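Local structure of Lmo0651 protein (Listeria monocytogenes serovar 1/2a, 6EP3) at residues I87-A98 with I137-E145; T124-H133 with G166-R176. The protein probably acts as a DNA-binding transcription factor of the GntR family, controlling expression of the Listeria monocytogenes Agr system and mediating virulence. All coordinates share one frame; numbering follows the deposited sequence.

Interaction 1. Residues I87-A98 with I137-E145; sequences IEIFVDAAIAKA and ILCLISFAE
Val91 wedges both of its methyls into the helix that carries Ile141: CG2 lies 3.5 Å from Ile141 CG1, and CG1 meets Leu140 CD1 from the other branch. A chi1 of 174° directs CG1 to Leu140 and leaves CG2, anti to the carbonyl carbon, facing Ile141. Toward the N-terminal end, Ile87 CG2 sits 3.7 Å from Ile137 CG2, the two side chains crossing at nearly a right angle, and the same Ile137 methyl also touches Val91 CG2. Further along, the alanines meet: Ala94 CB is 3.6 Å from Ala144 CB and rests close to the carbonyl oxygens of Leu140 and Ile141. Ile95 CD1 comes in at the edge of the Phe143 ring, 3.9 Å from Phe143 CD2 and near the ring plane.

One polar bond closes the contact. The extended Lys97 chain carries NZ to 3.2 Å from Ala144 O, and the C=O...N angle of 163° brings the donor in almost head-on to the carbonyl.

The axes of helix segments 87-98 and 137-142 approach to 8.2 Å and cross at 44°. Where the turn after the second helix passes helix 77-101, the small residues Ala94 and Ala144 let the backbones come together, their CA atoms being 4.3 Å apart. Beyond this shell, Val153 of helix 147-163 touches Ile141, and Ile202 of helix 195-219 touches Val91. The subunit interface lies alongside: Phe90 meets Phe90 of the second subunit, and Lys97 NZ also forms a salt bridge with Glu85 of that subunit. Lys97 therefore ties the turn at Ala144 to the dimer contact, while the rest is an apolar helix-helix seam within the all-helical FCD domain, held by close fit rather than by polar bonds.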
loop_
_atom_site.group_PDB
_atom_site.type_symbol
_atom_site.label_atom_id
_atom_site.label_comp_id
_atom_site.label_asym_id
_atom_site.label_seq_id
_atom_site.Cartn_x
_atom_site.Cartn_y
_atom_site.Cartn_z
ATOM N N ILE B 87 8.255 -2.936 5.675
ATOM C CA ILE B 87 8.670 -1.694 6.320
ATOM C C ILE B 87 10.163 -1.468 6.133
ATOM O O ILE B 87 10.603 -0.356 5.818
ATOM C CB ILE B 87 8.284 -1.719 7.809
ATOM C CG1 ILE B 87 6.762 -1.711 7.960
ATOM C CG2 ILE B 87 8.902 -0.542 8.551
ATOM C CD1 ILE B 87 6.293 -2.003 9.357
ATOM N N GLU B 88 10.962 -2.525 6.284
ATOM C CA GLU B 88 12.410 -2.364 6.293
ATOM C C GLU B 88 12.967 -2.115 4.900
ATOM O O GLU B 88 13.911 -1.331 4.745
ATOM C CB GLU B 88 13.069 -3.599 6.911
ATOM C CG GLU B 88 14.592 -3.551 6.908
ATOM C CD GLU B 88 15.228 -4.808 7.477
ATOM O OE1 GLU B 88 14.486 -5.740 7.856
ATOM O OE2 GLU B 88 16.474 -4.859 7.549
ATOM N N ILE B 89 12.396 -2.744 3.870
ATOM C CA ILE B 89 12.810 -2.379 2.519
ATOM C C ILE B 89 12.489 -0.912 2.256
ATOM O O ILE B 89 13.308 -0.177 1.686
ATOM C CB ILE B 89 12.218 -3.331 1.457
ATOM C CG1 ILE B 89 10.728 -3.112 1.226
ATOM C CG2 ILE B 89 12.491 -4.782 1.831
ATOM C CD1 ILE B 89 10.171 -3.987 0.139
ATOM N N PHE B 90 11.309 -0.449 2.696
ATOM C CA PHE B 90 10.980 0.966 2.520
ATOM C C PHE B 90 11.975 1.877 3.246
ATOM O O PHE B 90 12.437 2.878 2.683
ATOM C CB PHE B 90 9.557 1.240 2.999
ATOM C CG PHE B 90 8.513 0.979 1.956
ATOM C CD1 PHE B 90 8.676 1.451 0.664
ATOM C CD2 PHE B 90 7.372 0.261 2.264
ATOM C CE1 PHE B 90 7.718 1.210 -0.302
ATOM C CE2 PHE B 90 6.409 0.019 1.303
ATOM C CZ PHE B 90 6.583 0.493 0.018
ATOM N N VAL B 91 12.323 1.544 4.491
ATOM C CA VAL B 91 13.221 2.397 5.275
ATOM C C VAL B 91 14.607 2.441 4.641
ATOM O O VAL B 91 15.210 3.516 4.476
ATOM C CB VAL B 91 13.294 1.910 6.735
ATOM C CG1 VAL B 91 14.339 2.701 7.511
ATOM C CG2 VAL B 91 11.939 2.010 7.413
ATOM N N ASP B 92 15.145 1.269 4.297
ATOM C CA ASP B 92 16.482 1.212 3.722
ATOM C C ASP B 92 16.542 1.949 2.393
ATOM O O ASP B 92 17.495 2.694 2.135
ATOM C CB ASP B 92 16.923 -0.242 3.555
ATOM C CG ASP B 92 18.342 -0.359 3.040
ATOM O OD1 ASP B 92 19.280 -0.080 3.819
ATOM O OD2 ASP B 92 18.522 -0.724 1.859
ATOM N N ALA B 93 15.533 1.762 1.533
ATOM C CA ALA B 93 15.527 2.476 0.261
ATOM C C ALA B 93 15.377 3.978 0.468
ATOM O O ALA B 93 15.958 4.770 -0.279
ATOM C CB ALA B 93 14.420 1.942 -0.646
ATOM N N ALA B 94 14.604 4.391 1.474
ATOM C CA ALA B 94 14.486 5.814 1.770
ATOM C C ALA B 94 15.842 6.406 2.118
ATOM O O ALA B 94 16.238 7.450 1.580
ATOM C CB ALA B 94 13.499 6.036 2.917
ATOM N N ILE B 95 16.572 5.744 3.017
ATOM C CA ILE B 95 17.876 6.264 3.420
ATOM C C ILE B 95 18.840 6.258 2.239
ATOM O O ILE B 95 19.597 7.215 2.029
ATOM C CB ILE B 95 18.421 5.474 4.624
ATOM C CG1 ILE B 95 17.463 5.602 5.808
ATOM C CG2 ILE B 95 19.776 6.000 5.045
ATOM C CD1 ILE B 95 17.040 7.029 6.078
ATOM N N ALA B 96 18.807 5.197 1.430
ATOM C CA ALA B 96 19.693 5.120 0.273
ATOM C C ALA B 96 19.404 6.242 -0.719
ATOM O O ALA B 96 20.325 6.883 -1.235
ATOM C CB ALA B 96 19.556 3.752 -0.400
ATOM N N LYS B 97 18.124 6.483 -1.009
ATOM C CA LYS B 97 17.767 7.540 -1.948
ATOM C C LYS B 97 18.167 8.907 -1.417
ATOM O O LYS B 97 18.742 9.722 -2.150
ATOM C CB LYS B 97 16.268 7.494 -2.244
ATOM C CG LYS B 97 15.817 8.479 -3.316
ATOM C CD LYS B 97 14.300 8.509 -3.438
ATOM C CE LYS B 97 13.842 9.538 -4.464
ATOM N NZ LYS B 97 12.364 9.714 -4.435
ATOM N N ALA B 98 17.878 9.178 -0.141
ATOM C CA ALA B 98 18.234 10.473 0.427
ATOM C C ALA B 98 19.738 10.698 0.375
ATOM O O ALA B 98 20.197 11.784 -0.000
ATOM C CB ALA B 98 17.724 10.579 1.864
ATOM N N ILE B 137 9.738 5.589 12.588
ATOM C CA ILE B 137 9.950 4.845 11.345
ATOM C C ILE B 137 9.376 5.609 10.152
ATOM O O ILE B 137 9.983 5.661 9.073
ATOM C CB ILE B 137 9.355 3.431 11.465
ATOM C CG1 ILE B 137 10.127 2.627 12.516
ATOM C CG2 ILE B 137 9.376 2.725 10.120
ATOM C CD1 ILE B 137 9.521 1.270 12.824
ATOM N N LEU B 138 8.214 6.239 10.338
ATOM C CA LEU B 138 7.582 6.983 9.250
ATOM C C LEU B 138 8.415 8.188 8.847
ATOM O O LEU B 138 8.460 8.550 7.671
ATOM C CB LEU B 138 6.182 7.442 9.661
ATOM C CG LEU B 138 5.060 6.405 9.720
ATOM C CD1 LEU B 138 3.780 7.048 10.236
ATOM C CD2 LEU B 138 4.836 5.766 8.365
ATOM N N CYS B 139 9.061 8.835 9.814
ATOM C CA CYS B 139 9.950 9.950 9.508
ATOM C C CYS B 139 11.148 9.477 8.690
ATOM O O CYS B 139 11.541 10.106 7.690
ATOM C CB CYS B 139 10.391 10.614 10.817
ATOM S SG CYS B 139 11.259 12.146 10.604
ATOM N N LEU B 140 11.743 8.358 9.110
ATOM C CA LEU B 140 12.800 7.746 8.309
ATOM C C LEU B 140 12.341 7.515 6.873
ATOM O O LEU B 140 13.062 7.828 5.918
ATOM C CB LEU B 140 13.228 6.418 8.931
ATOM C CG LEU B 140 14.123 6.497 10.162
ATOM C CD1 LEU B 140 14.508 5.096 10.599
ATOM C CD2 LEU B 140 15.355 7.325 9.855
ATOM N N ILE B 141 11.125 6.996 6.706
ATOM C CA ILE B 141 10.630 6.687 5.364
ATOM C C ILE B 141 10.330 7.964 4.589
ATOM O O ILE B 141 10.578 8.047 3.380
ATOM C CB ILE B 141 9.399 5.770 5.448
ATOM C CG1 ILE B 141 9.798 4.439 6.074
ATOM C CG2 ILE B 141 8.792 5.557 4.065
ATOM C CD1 ILE B 141 8.700 3.431 6.105
ATOM N N SER B 142 9.797 8.978 5.270
ATOM C CA SER B 142 9.515 10.253 4.632
ATOM C C SER B 142 10.781 10.915 4.133
ATOM O O SER B 142 10.716 11.776 3.250
ATOM C CB SER B 142 8.809 11.190 5.612
ATOM O OG SER B 142 9.758 11.889 6.402
ATOM N N PHE B 143 11.934 10.528 4.680
ATOM C CA PHE B 143 13.183 11.035 4.120
ATOM C C PHE B 143 13.314 10.747 2.624
ATOM O O PHE B 143 14.098 11.416 1.944
ATOM C CB PHE B 143 14.382 10.457 4.875
ATOM C CG PHE B 143 14.560 11.031 6.258
ATOM C CD1 PHE B 143 13.838 12.143 6.660
ATOM C CD2 PHE B 143 15.455 10.460 7.149
ATOM C CE1 PHE B 143 14.002 12.676 7.930
ATOM C CE2 PHE B 143 15.624 10.984 8.413
ATOM C CZ PHE B 143 14.894 12.096 8.806
ATOM N N ALA B 144 12.563 9.780 2.089
ATOM C CA ALA B 144 12.574 9.537 0.651
ATOM C C ALA B 144 11.732 10.535 -0.131
ATOM O O ALA B 144 11.830 10.563 -1.362
ATOM C CB ALA B 144 12.083 8.120 0.336
ATOM N N GLU B 145 10.911 11.344 0.545
ATOM C CA GLU B 145 9.976 12.250 -0.120
ATOM C C GLU B 145 9.045 11.483 -1.057
ATOM O O GLU B 145 8.929 11.778 -2.247
ATOM C CB GLU B 145 10.698 13.390 -0.842
ATOM C CG GLU B 145 11.333 14.387 0.123
ATOM C CD GLU B 145 12.722 14.822 -0.281
ATOM O OE1 GLU B 145 13.684 14.119 0.085
ATOM O OE2 GLU B 145 12.850 15.867 -0.955
#

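Interaction 2. Residues T124-H133 with G166-R176; sequences TDLENYFDAH and GINMFKSVEIR. With EDO (1,2-ethanediol), chain N; EDO (1,2-ethanediol), chain L.
Tyr129, Phe130 and His133 gather round the ring of Phe170 as an aromatic cluster. Tyr129 turns its edge to one face of Phe170, a T-shaped pair with centroids 5.2 Å apart and planes at 69°. Phe170 in turn offers its edge to the His133 face in an offset version of that geometry, whereas Phe130 and Phe170 meet rim to rim, Phe130 CE1 lying 3.5 Å from Phe170 CE2.

Aliphatic groups cover ring faces. Arg176 CD stands 3.7 Å from the centroid of the Tyr129 ring, and Ile167 CB is 3.9 Å from that of Phe130, both CH-pi contacts. Leu126 splits its methyls: CD2 packs on Phe170 CB, and CD1 meets Lys171 CG at 3.5 Å.

Within 166-176, Arg176 NH1 donates to Phe170 O at 2.8 Å in the guanidinium plane, with chi3 (-50°) bending the chain. The Tyr129 hydroxyl bonds Asn180 OD1. Arg176 thus lays its aliphatic stem on the ring while NH1 holds the Phe170 carbonyl, NE bonds Ser121 of helix 107-123 and NH2 reaches Thr124 OG1 through a water, joining helix 126-142 to the start of helix 173-192 and the connection before it.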
loop_
_atom_site.group_PDB
_atom_site.type_symbol
_atom_site.label_atom_id
_atom_site.label_comp_id
_atom_site.label_asym_id
_atom_site.label_seq_id
_atom_site.Cartn_x
_atom_site.Cartn_y
_atom_site.Cartn_z
ATOM N N THR B 124 5.672 4.946 30.702
ATOM C CA THR B 124 5.044 3.622 30.633
ATOM C C THR B 124 3.659 3.712 29.994
ATOM O O THR B 124 2.673 3.166 30.492
ATOM C CB THR B 124 4.978 2.950 32.010
ATOM O OG1 THR B 124 6.193 3.200 32.724
ATOM C CG2 THR B 124 4.793 1.441 31.868
ATOM N N ASP B 125 3.600 4.423 28.875
ATOM C CA ASP B 125 2.398 4.570 28.060
ATOM C C ASP B 125 2.622 3.709 26.820
ATOM O O ASP B 125 3.270 4.143 25.865
ATOM C CB ASP B 125 2.158 6.035 27.705
ATOM C CG ASP B 125 0.784 6.281 27.106
ATOM O OD1 ASP B 125 0.207 5.351 26.496
ATOM O OD2 ASP B 125 0.291 7.424 27.219
ATOM N N LEU B 126 2.090 2.484 26.843
ATOM C CA LEU B 126 2.461 1.496 25.832
ATOM C C LEU B 126 1.902 1.841 24.459
ATOM O O LEU B 126 2.616 1.748 23.453
ATOM C CB LEU B 126 1.975 0.110 26.250
ATOM C CG LEU B 126 3.022 -0.903 26.690
ATOM C CD1 LEU B 126 2.343 -2.237 26.911
ATOM C CD2 LEU B 126 4.110 -1.020 25.641
ATOM N N GLU B 127 0.627 2.228 24.392
ATOM C CA GLU B 127 0.026 2.560 23.105
ATOM C C GLU B 127 0.722 3.754 22.471
ATOM O O GLU B 127 1.031 3.746 21.271
ATOM C CB GLU B 127 -1.470 2.835 23.276
ATOM C CG GLU B 127 -2.320 1.604 23.594
ATOM C CD GLU B 127 -1.998 0.982 24.943
ATOM O OE1 GLU B 127 -1.524 1.712 25.842
ATOM O OE2 GLU B 127 -2.217 -0.238 25.101
ATOM N N ASN B 128 0.985 4.789 23.266
ATOM C CA ASN B 128 1.653 5.961 22.726
ATOM C C ASN B 128 3.101 5.661 22.366
ATOM O O ASN B 128 3.617 6.220 21.397
ATOM C CB ASN B 128 1.562 7.117 23.715
ATOM C CG ASN B 128 0.215 7.800 23.671
ATOM O OD1 ASN B 128 -0.342 8.024 22.596
ATOM N ND2 ASN B 128 -0.316 8.149 24.839
ATOM N N TYR B 129 3.759 4.755 23.096
ATOM C CA TYR B 129 5.116 4.365 22.725
ATOM C C TYR B 129 5.136 3.616 21.398
ATOM O O TYR B 129 6.026 3.840 20.570
ATOM C CB TYR B 129 5.750 3.517 23.828
ATOM C CG TYR B 129 7.136 3.040 23.463
ATOM C CD1 TYR B 129 8.242 3.866 23.619
ATOM C CD2 TYR B 129 7.334 1.768 22.944
ATOM C CE1 TYR B 129 9.508 3.430 23.273
ATOM C CE2 TYR B 129 8.593 1.327 22.592
ATOM C CZ TYR B 129 9.674 2.159 22.756
ATOM O OH TYR B 129 10.926 1.708 22.405
ATOM N N PHE B 130 4.186 2.701 21.196
ATOM C CA PHE B 130 4.061 2.017 19.911
ATOM C C PHE B 130 3.842 3.021 18.783
ATOM O O PHE B 130 4.514 2.970 17.742
ATOM C CB PHE B 130 2.906 1.014 19.977
ATOM C CG PHE B 130 3.058 -0.174 19.057
ATOM C CD1 PHE B 130 4.295 -0.761 18.841
ATOM C CD2 PHE B 130 1.948 -0.718 18.429
ATOM C CE1 PHE B 130 4.422 -1.861 18.001
ATOM C CE2 PHE B 130 2.067 -1.815 17.588
ATOM C CZ PHE B 130 3.306 -2.387 17.375
ATOM N N ASP B 131 2.910 3.959 18.987
ATOM C CA ASP B 131 2.644 4.979 17.976
ATOM C C ASP B 131 3.883 5.826 17.698
ATOM O O ASP B 131 4.161 6.169 16.547
ATOM C CB ASP B 131 1.489 5.872 18.426
ATOM C CG ASP B 131 0.160 5.150 18.431
ATOM O OD1 ASP B 131 0.075 4.041 17.860
ATOM O OD2 ASP B 131 -0.798 5.690 19.025
ATOM N N ALA B 132 4.648 6.161 18.742
ATOM C CA ALA B 132 5.827 7.005 18.570
ATOM C C ALA B 132 6.942 6.268 17.838
ATOM O O ALA B 132 7.644 6.853 17.005
ATOM C CB ALA B 132 6.307 7.500 19.940
ATOM N N HIS B 133 7.131 4.985 18.152
ATOM C CA HIS B 133 8.045 4.140 17.393
ATOM C C HIS B 133 7.657 4.112 15.918
ATOM O O HIS B 133 8.513 4.253 15.027
ATOM C CB HIS B 133 8.033 2.738 18.011
ATOM C CG HIS B 133 8.833 1.721 17.262
ATOM N ND1 HIS B 133 10.148 1.920 16.903
ATOM C CD2 HIS B 133 8.504 0.484 16.820
ATOM C CE1 HIS B 133 10.594 0.852 16.266
ATOM N NE2 HIS B 133 9.615 -0.033 16.200
ATOM N N GLY B 166 2.078 -7.568 18.558
ATOM C CA GLY B 166 3.447 -7.081 18.518
ATOM C C GLY B 166 3.754 -5.995 19.527
ATOM O O GLY B 166 4.923 -5.791 19.866
ATOM N N ILE B 167 2.730 -5.298 20.023
ATOM C CA ILE B 167 2.960 -4.266 21.027
ATOM C C ILE B 167 3.378 -4.888 22.355
ATOM O O ILE B 167 4.102 -4.262 23.137
ATOM C CB ILE B 167 1.703 -3.388 21.183
ATOM C CG1 ILE B 167 1.995 -2.168 22.060
ATOM C CG2 ILE B 167 0.541 -4.199 21.753
ATOM C CD1 ILE B 167 0.835 -1.202 22.166
ATOM N N ASN B 168 2.954 -6.128 22.624
ATOM C CA ASN B 168 3.319 -6.793 23.873
ATOM C C ASN B 168 4.828 -6.909 24.035
ATOM O O ASN B 168 5.331 -6.945 25.163
ATOM C CB ASN B 168 2.663 -8.172 23.938
ATOM C CG ASN B 168 1.152 -8.094 24.029
ATOM O OD1 ASN B 168 0.581 -7.007 24.118
ATOM N ND2 ASN B 168 0.495 -9.248 23.992
ATOM N N MET B 169 5.559 -6.977 22.922
ATOM C CA MET B 169 7.017 -6.985 22.962
ATOM C C MET B 169 7.562 -5.801 23.753
ATOM O O MET B 169 8.543 -5.933 24.495
ATOM C CB MET B 169 7.544 -6.979 21.529
ATOM C CG MET B 169 9.034 -6.851 21.358
ATOM S SD MET B 169 9.411 -6.633 19.602
ATOM C CE MET B 169 8.044 -5.613 19.074
ATOM N N PHE B 170 6.926 -4.643 23.625
ATOM C CA PHE B 170 7.379 -3.445 24.313
ATOM C C PHE B 170 6.858 -3.348 25.746
ATOM O O PHE B 170 7.044 -2.311 26.390
ATOM C CB PHE B 170 6.984 -2.208 23.504
ATOM C CG PHE B 170 7.611 -2.165 22.141
ATOM C CD1 PHE B 170 8.989 -2.097 22.004
ATOM C CD2 PHE B 170 6.831 -2.214 20.998
ATOM C CE1 PHE B 170 9.578 -2.063 20.755
ATOM C CE2 PHE B 170 7.413 -2.181 19.743
ATOM C CZ PHE B 170 8.788 -2.107 19.620
ATOM N N LYS B 171 6.223 -4.400 26.266
ATOM C CA LYS B 171 5.982 -4.457 27.701
ATOM C C LYS B 171 7.285 -4.589 28.477
ATOM O O LYS B 171 7.326 -4.260 29.666
ATOM C CB LYS B 171 5.045 -5.618 28.044
ATOM C CG LYS B 171 3.627 -5.440 27.532
ATOM C CD LYS B 171 2.728 -6.599 27.928
ATOM C CE LYS B 171 1.296 -6.353 27.479
ATOM N NZ LYS B 171 0.418 -7.531 27.732
ATOM N N SER B 172 8.346 -5.053 27.823
ATOM C CA SER B 172 9.660 -5.142 28.442
ATOM C C SER B 172 10.346 -3.783 28.395
ATOM O O SER B 172 10.571 -3.225 27.310
ATOM C CB SER B 172 10.517 -6.191 27.741
ATOM O OG SER B 172 11.896 -5.903 27.907
ATOM N N VAL B 173 10.673 -3.252 29.576
ATOM C CA VAL B 173 11.418 -2.003 29.652
ATOM C C VAL B 173 12.767 -2.154 28.971
ATOM O O VAL B 173 13.265 -1.214 28.340
ATOM C CB VAL B 173 11.574 -1.575 31.125
ATOM C CG1 VAL B 173 12.669 -0.521 31.275
ATOM C CG2 VAL B 173 10.238 -1.093 31.686
ATOM N N GLU B 174 13.371 -3.338 29.064
ATOM C CA GLU B 174 14.668 -3.566 28.437
ATOM C C GLU B 174 14.569 -3.439 26.921
ATOM O O GLU B 174 15.399 -2.776 26.285
ATOM C CB GLU B 174 15.196 -4.942 28.844
ATOM C CG GLU B 174 16.652 -5.188 28.507
ATOM C CD GLU B 174 17.172 -6.478 29.113
ATOM O OE1 GLU B 174 17.256 -7.488 28.385
ATOM O OE2 GLU B 174 17.491 -6.481 30.321
ATOM N N ILE B 175 13.543 -4.053 26.324
ATOM C CA ILE B 175 13.358 -3.957 24.879
ATOM C C ILE B 175 13.042 -2.523 24.474
ATOM O O ILE B 175 13.544 -2.027 23.456
ATOM C CB ILE B 175 12.264 -4.934 24.409
ATOM C CG1 ILE B 175 12.756 -6.376 24.511
ATOM C CG2 ILE B 175 11.852 -4.646 22.973
ATOM C CD1 ILE B 175 11.719 -7.387 24.099
ATOM N N ARG B 176 12.213 -1.830 25.260
ATOM C CA ARG B 176 11.897 -0.441 24.937
ATOM C C ARG B 176 13.151 0.425 24.952
ATOM O O ARG B 176 13.372 1.237 24.043
ATOM C CB ARG B 176 10.863 0.113 25.914
ATOM C CG ARG B 176 9.471 -0.423 25.705
ATOM C CD ARG B 176 8.427 0.574 26.171
ATOM N NE ARG B 176 8.689 1.079 27.515
ATOM C CZ ARG B 176 8.239 0.509 28.628
ATOM N NH1 ARG B 176 7.510 -0.598 28.557
ATOM N NH2 ARG B 176 8.516 1.044 29.810
HETATM C C1 EDO N . 10.897 -5.742 32.464
HETATM O O1 EDO N . 10.416 -4.613 31.727
HETATM C C2 EDO N . 11.749 -6.613 31.548
HETATM O O2 EDO N . 12.870 -5.852 31.084
HETATM C C1 EDO L . 8.176 -2.087 14.011
HETATM O O1 EDO L . 8.753 -2.594 15.218
HETATM C C2 EDO L . 6.813 -2.737 13.807
HETATM O O2 EDO L . 5.987 -2.456 14.943
HETATM O O HOH W 1 7.876 1.155 32.823
#

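Overall arrangement
Helix 126-142 serves both contacts: its N-terminal part enters interaction 2, and its C-terminal end, with the turn that follows, enters interaction 1. The two centres are about 22 Å apart, and their segments alternate along the chain, in the order 87-98, 124-133, 137-145, 166-176. One end of the shared helix is thereby packed against helix 77-101 beside the second subunit, and the other against the approach to helix 173-192 and its first turn, where no other protein chain of the assembly touches the segments. All four segments belong to the helical FCD domain, which follows the N-terminal GntR-family DNA-binding region.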